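Local coordinates for glucose dehydrogenase (Serratia sp. FS14, PDB 7CDY), which is a beta-propeller protein of the glucose/sorbosone dehydrogenase family, modelled here with a bound calcium ion, at residues 77-82 with 104-109; 92-97 with 111-116. All blocks are in the same frame, centred on the assembly; numbering follows the deposited sequence.

Interaction 1 of 2, residues 77-82 with 104-109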
loop_
_atom_site.group_PDB
_atom_site.type_symbol
_atom_site.label_atom_id
_atom_site.label_comp_id
_atom_site.label_asym_id
_atom_site.label_seq_id
_atom_site.Cartn_x
_atom_site.Cartn_y
_atom_site.Cartn_z
ATOM N N VAL A 77 -6.212 -15.401 -3.804
ATOM C CA VAL A 77 -6.323 -13.949 -3.682
ATOM C C VAL A 77 -6.089 -13.579 -2.223
ATOM O O VAL A 77 -6.813 -14.047 -1.335
ATOM C CB VAL A 77 -7.690 -13.427 -4.155
ATOM C CG1 VAL A 77 -7.759 -11.910 -3.964
ATOM C CG2 VAL A 77 -7.900 -13.786 -5.618
ATOM N N TYR A 78 -5.078 -12.741 -1.981
ATOM C CA TYR A 78 -4.819 -12.179 -0.660
ATOM C C TYR A 78 -5.581 -10.869 -0.486
ATOM O O TYR A 78 -5.755 -10.097 -1.444
ATOM C CB TYR A 78 -3.318 -11.902 -0.483
ATOM C CG TYR A 78 -2.458 -13.150 -0.448
ATOM C CD1 TYR A 78 -2.159 -13.836 -1.620
ATOM C CD2 TYR A 78 -1.947 -13.636 0.753
ATOM C CE1 TYR A 78 -1.385 -14.997 -1.595
ATOM C CE2 TYR A 78 -1.164 -14.795 0.786
ATOM C CZ TYR A 78 -0.886 -15.452 -0.393
ATOM O OH TYR A 78 -0.117 -16.605 -0.377
ATOM N N LEU A 79 -6.032 -10.615 0.749
ATOM C CA LEU A 79 -6.675 -9.354 1.110
ATOM C C LEU A 79 -6.069 -8.840 2.400
ATOM O O LEU A 79 -5.763 -9.623 3.303
ATOM C CB LEU A 79 -8.184 -9.535 1.354
ATOM C CG LEU A 79 -9.051 -10.022 0.200
ATOM C CD1 LEU A 79 -10.469 -10.327 0.704
ATOM C CD2 LEU A 79 -9.092 -8.992 -0.920
ATOM N N SER A 80 -5.920 -7.526 2.501
ATOM C CA SER A 80 -5.668 -6.893 3.783
ATOM C C SER A 80 -6.887 -6.067 4.170
ATOM O O SER A 80 -7.654 -5.621 3.302
ATOM C CB SER A 80 -4.392 -6.052 3.766
ATOM O OG SER A 80 -4.606 -4.859 3.034
ATOM N N PHE A 81 -7.095 -5.895 5.477
ATOM C CA PHE A 81 -8.281 -5.194 5.961
ATOM C C PHE A 81 -8.086 -4.775 7.406
ATOM O O PHE A 81 -7.263 -5.332 8.134
ATOM C CB PHE A 81 -9.568 -6.024 5.798
ATOM C CG PHE A 81 -9.568 -7.361 6.542
ATOM C CD1 PHE A 81 -8.853 -8.455 6.057
ATOM C CD2 PHE A 81 -10.328 -7.526 7.703
ATOM C CE1 PHE A 81 -8.883 -9.683 6.726
ATOM C CE2 PHE A 81 -10.365 -8.754 8.376
ATOM C CZ PHE A 81 -9.639 -9.823 7.885
ATOM N N ALA A 82 -8.853 -3.769 7.814
ATOM C CA ALA A 82 -8.934 -3.435 9.226
ATOM C C ALA A 82 -9.904 -4.405 9.886
ATOM O O ALA A 82 -11.015 -4.617 9.385
ATOM C CB ALA A 82 -9.437 -2.003 9.386
ATOM N N ALA A 104 -17.617 -15.788 -8.732
ATOM C CA ALA A 104 -18.713 -15.352 -7.872
ATOM C C ALA A 104 -18.340 -15.287 -6.398
ATOM O O ALA A 104 -18.981 -14.546 -5.641
ATOM C CB ALA A 104 -19.916 -16.277 -8.051
ATOM N N ARG A 105 -17.362 -16.077 -5.958
ATOM C CA ARG A 105 -17.148 -16.248 -4.532
ATOM C C ARG A 105 -15.665 -16.380 -4.223
ATOM O O ARG A 105 -14.923 -17.042 -4.950
ATOM C CB ARG A 105 -17.882 -17.492 -4.019
ATOM N N LEU A 106 -15.252 -15.768 -3.121
ATOM C CA LEU A 106 -13.951 -16.038 -2.524
ATOM C C LEU A 106 -14.139 -17.222 -1.584
ATOM O O LEU A 106 -14.894 -17.138 -0.610
ATOM C CB LEU A 106 -13.481 -14.795 -1.774
ATOM C CG LEU A 106 -12.040 -14.739 -1.284
ATOM C CD1 LEU A 106 -11.055 -14.957 -2.409
ATOM C CD2 LEU A 106 -11.819 -13.382 -0.649
ATOM N N GLU A 107 -13.483 -18.335 -1.901
ATOM C CA GLU A 107 -13.690 -19.594 -1.191
ATOM C C GLU A 107 -12.716 -19.711 -0.020
ATOM O O GLU A 107 -11.519 -19.457 -0.180
ATOM C CB GLU A 107 -13.479 -20.775 -2.150
ATOM C CG GLU A 107 -14.308 -20.704 -3.446
ATOM C CD GLU A 107 -13.864 -21.682 -4.548
ATOM O OE1 GLU A 107 -12.652 -21.866 -4.763
ATOM O OE2 GLU A 107 -14.738 -22.241 -5.246
ATOM N N ASN A 108 -13.227 -20.096 1.150
ATOM C CA ASN A 108 -12.386 -20.523 2.275
ATOM C C ASN A 108 -11.427 -19.435 2.756
ATOM O O ASN A 108 -10.280 -19.723 3.102
ATOM C CB ASN A 108 -11.596 -21.799 1.959
ATOM C CG ASN A 108 -12.480 -22.953 1.531
ATOM O OD1 ASN A 108 -12.368 -23.452 0.409
ATOM N ND2 ASN A 108 -13.351 -23.395 2.430
ATOM N N PHE A 109 -11.882 -18.182 2.782
ATOM C CA PHE A 109 -10.990 -17.116 3.228
ATOM C C PHE A 109 -10.557 -17.358 4.671
ATOM O O PHE A 109 -11.384 -17.641 5.543
ATOM C CB PHE A 109 -11.663 -15.743 3.119
ATOM C CG PHE A 109 -10.740 -14.610 3.474
ATOM C CD1 PHE A 109 -9.854 -14.124 2.530
ATOM C CD2 PHE A 109 -10.727 -14.062 4.749
ATOM C CE1 PHE A 109 -8.986 -13.099 2.839
ATOM C CE2 PHE A 109 -9.854 -13.025 5.069
ATOM C CZ PHE A 109 -8.985 -12.552 4.108
#
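L79 and F109 carry the centre of this wholly apolar contact, with V77, F81 and L106 around them. L79 meets L106 tip to tip, CD1 of L79 lying 3.6 Å from CD2 of L106. The same CD1 is 3.8 Å from F109 CE1, and CB of L79 is 3.9 Å from that ring atom, so both the root and the tip of the leucine line the phenyl ring. Next along the rim, F81 CE1 approaches the edge of the F109 ring, near its plane, 3.9 Å from F109 CE2. L106 spreads its two methyls: CD2 serves L79, whereas CD1 approaches V77 CB at 4.1 Å.

F109 holds CG anti to its backbone N (chi1 -176°), which carries the ring across strand 90-99, beside G95, to the side chains of L79 and F81. N108, with a positive phi of 61°, marks the corner between strand 106-107 and strand 109-114. The backbones stay apart, V77 CA and L106 CA being 8.0 Å from each other, and no hydrogen bond crosses. Further out, V65 of strand 62-67 packs on V77 and L79, while P52 meets F109 and V54 meets F81. In the antiparallel sheet, strand 90-99 pairs with 76-84 along one edge and with 106-107 and 109-114 along the other, so these side chains meet across it.

Interaction 2 of 2, residues 92-97 with 111-116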
loop_
_atom_site.group_PDB
_atom_site.type_symbol
_atom_site.label_atom_id
_atom_site.label_comp_id
_atom_site.label_asym_id
_atom_site.label_seq_id
_atom_site.Cartn_x
_atom_site.Cartn_y
_atom_site.Cartn_z
ATOM N N THR A 92 -4.710 -4.122 11.560
ATOM C CA THR A 92 -4.679 -4.690 10.223
ATOM C C THR A 92 -4.577 -6.211 10.275
ATOM O O THR A 92 -3.924 -6.780 11.157
ATOM C CB THR A 92 -3.498 -4.095 9.471
ATOM O OG1 THR A 92 -3.645 -2.674 9.503
ATOM C CG2 THR A 92 -3.455 -4.569 8.021
ATOM N N ALA A 93 -5.249 -6.877 9.335
ATOM C CA ALA A 93 -5.149 -8.319 9.171
ATOM C C ALA A 93 -4.960 -8.633 7.698
ATOM O O ALA A 93 -5.340 -7.838 6.825
ATOM C CB ALA A 93 -6.413 -9.018 9.678
ATOM N N VAL A 94 -4.339 -9.779 7.425
ATOM C CA VAL A 94 -4.081 -10.241 6.068
ATOM C C VAL A 94 -4.514 -11.697 5.990
ATOM O O VAL A 94 -4.209 -12.490 6.897
ATOM C CB VAL A 94 -2.591 -10.086 5.699
ATOM C CG1 VAL A 94 -2.313 -10.612 4.292
ATOM C CG2 VAL A 94 -2.157 -8.618 5.825
ATOM N N GLY A 95 -5.237 -12.054 4.932
ATOM C CA GLY A 95 -5.622 -13.434 4.722
ATOM C C GLY A 95 -5.664 -13.749 3.244
ATOM O O GLY A 95 -5.364 -12.900 2.402
ATOM N N TYR A 96 -6.067 -14.979 2.927
ATOM C CA TYR A 96 -6.299 -15.320 1.538
ATOM C C TYR A 96 -7.447 -16.306 1.429
ATOM O O TYR A 96 -7.784 -17.010 2.385
ATOM C CB TYR A 96 -5.042 -15.839 0.826
ATOM C CG TYR A 96 -4.538 -17.211 1.257
ATOM C CD1 TYR A 96 -5.178 -18.381 0.836
ATOM C CD2 TYR A 96 -3.381 -17.335 2.027
ATOM C CE1 TYR A 96 -4.702 -19.642 1.202
ATOM C CE2 TYR A 96 -2.897 -18.592 2.401
ATOM C CZ TYR A 96 -3.567 -19.733 1.973
ATOM O OH TYR A 96 -3.104 -20.984 2.325
ATOM N N GLY A 97 -8.054 -16.313 0.248
ATOM C CA GLY A 97 -8.981 -17.345 -0.168
ATOM C C GLY A 97 -8.752 -17.668 -1.625
ATOM O O GLY A 97 -7.780 -17.193 -2.229
ATOM N N VAL A 111 -7.585 -15.775 7.735
ATOM C CA VAL A 111 -6.524 -14.855 8.128
ATOM C C VAL A 111 -5.239 -15.628 8.390
ATOM O O VAL A 111 -5.243 -16.694 9.027
ATOM C CB VAL A 111 -6.973 -14.077 9.376
ATOM C CG1 VAL A 111 -5.807 -13.320 10.020
ATOM C CG2 VAL A 111 -8.105 -13.124 9.018
ATOM N N ILE A 112 -4.124 -15.091 7.908
ATOM C CA ILE A 112 -2.804 -15.679 8.113
ATOM C C ILE A 112 -1.886 -14.794 8.938
ATOM O O ILE A 112 -0.805 -15.254 9.342
ATOM C CB ILE A 112 -2.122 -16.054 6.779
ATOM C CG1 ILE A 112 -1.787 -14.793 5.968
ATOM C CG2 ILE A 112 -2.998 -17.029 5.983
ATOM C CD1 ILE A 112 -0.896 -15.047 4.756
ATOM N N PHE A 113 -2.248 -13.534 9.167
ATOM C CA PHE A 113 -1.411 -12.605 9.913
ATOM C C PHE A 113 -2.295 -11.514 10.493
ATOM O O PHE A 113 -3.177 -10.991 9.798
ATOM C CB PHE A 113 -0.336 -11.975 9.017
ATOM C CG PHE A 113 0.359 -10.805 9.664
ATOM C CD1 PHE A 113 1.386 -11.014 10.575
ATOM C CD2 PHE A 113 -0.054 -9.501 9.407
ATOM C CE1 PHE A 113 2.004 -9.948 11.214
ATOM C CE2 PHE A 113 0.562 -8.431 10.038
ATOM C CZ PHE A 113 1.597 -8.658 10.931
ATOM N N ARG A 114 -2.016 -11.137 11.738
ATOM C CA ARG A 114 -2.726 -10.053 12.400
ATOM C C ARG A 114 -1.724 -9.121 13.045
ATOM O O ARG A 114 -0.820 -9.568 13.758
ATOM C CB ARG A 114 -3.610 -10.583 13.526
ATOM C CG ARG A 114 -4.781 -11.356 13.069
ATOM C CD ARG A 114 -5.726 -11.590 14.227
ATOM N NE ARG A 114 -7.013 -11.978 13.694
ATOM C CZ ARG A 114 -7.325 -13.217 13.338
ATOM N NH1 ARG A 114 -6.438 -14.200 13.488
ATOM N NH2 ARG A 114 -8.517 -13.477 12.836
ATOM N N GLN A 115 -1.895 -7.830 12.811
ATOM C CA GLN A 115 -1.195 -6.839 13.601
ATOM C C GLN A 115 -1.619 -6.971 15.059
ATOM O O GLN A 115 -2.816 -7.009 15.373
ATOM C CB GLN A 115 -1.591 -5.468 13.071
ATOM C CG GLN A 115 -0.924 -4.311 13.772
ATOM C CD GLN A 115 -1.229 -2.980 13.111
ATOM O OE1 GLN A 115 -2.386 -2.658 12.810
ATOM N NE2 GLN A 115 -0.187 -2.203 12.871
ATOM N N GLN A 116 -0.637 -7.031 15.958
ATOM C CA GLN A 116 -0.890 -7.069 17.382
ATOM C C GLN A 116 0.120 -6.164 18.072
ATOM O O GLN A 116 1.281 -6.090 17.645
ATOM C CB GLN A 116 -0.735 -8.486 17.941
ATOM C CG GLN A 116 -1.762 -9.469 17.425
ATOM C CD GLN A 116 -3.166 -9.199 17.939
ATOM O OE1 GLN A 116 -3.408 -8.252 18.685
ATOM N NE2 GLN A 116 -4.105 -10.045 17.539
HETATM O O HOH W 1 -5.059 -6.846 13.783
#
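V94 faces I112 and F113 together in a classic beta bulge, where the antiparallel strands 92-97 and 111-114 slip by one residue. The evidence lies in one carbonyl: V94 O accepts from I112 N at 2.8 Å and, less straight, from F113 N at 3.2 Å, with both donors in the carbonyl plane. I112 has an almost helical psi of -12°, which turns both amides to the same acceptor. Within the bulge V94 pairs with F113, V94 N donating to F113 O; past it, G95 stands opposite V111 in a non-hydrogen-bonded pair with their CA atoms 3.8 Å apart.

The Q115 side chain closes the other end. Its CB rests 3.3 Å from T92 O, the carbonyl that also takes the Q115 backbone N-H. With chi1 at -179°, CG of Q115 points away from its own amide nitrogen and the chain runs out extended, bringing CD alongside T92 N. OE1 then accepts the T92 N-H at 3.0 Å in a nearly straight bond of 174°, the donor tilted from the amide's carbonyl plane. N144 ND2 also donates to OE1, while NE2 reaches the carbonyls of G142 and L156, so the terminal amide is fixed at both atoms. T92 OG1 bonds instead to F125 O.

Apolar branches line the rest: I112 CG2 meets Y96 CE2 at 3.9 Å, their side chains crossing at about a right angle. V111 CG1 sits over the centre of the R114 guanidinium, which E83 holds through NE. One water donates to T92 O at 2.9 Å and to Q115 O at 2.8 Å, bridging these two carbonyls.

In the fold
Interactions 1 and 2 belong to one antiparallel sheet, and their centres lie 10 Å apart. Strand 76-84 joins 90-99 through close backbone contacts, probably hydrogen bonds: F81 O to A93 N at 2.8 Å and V77 N to G97 O at 2.9 Å. F109, the last residue of 104-109, opens strand 109-114, which supplies residues 111-114 of interaction 2, so the corner at N108 and the bulge at I112 shape the same stretch of chain. The F109 ring of interaction 1 rests against interaction 2, with CE1 3.4 Å from G95 C. The calcium ion is bound through E217 and Y227, which take part in neither contact; E217 lies on strand 216-219 of another sheet.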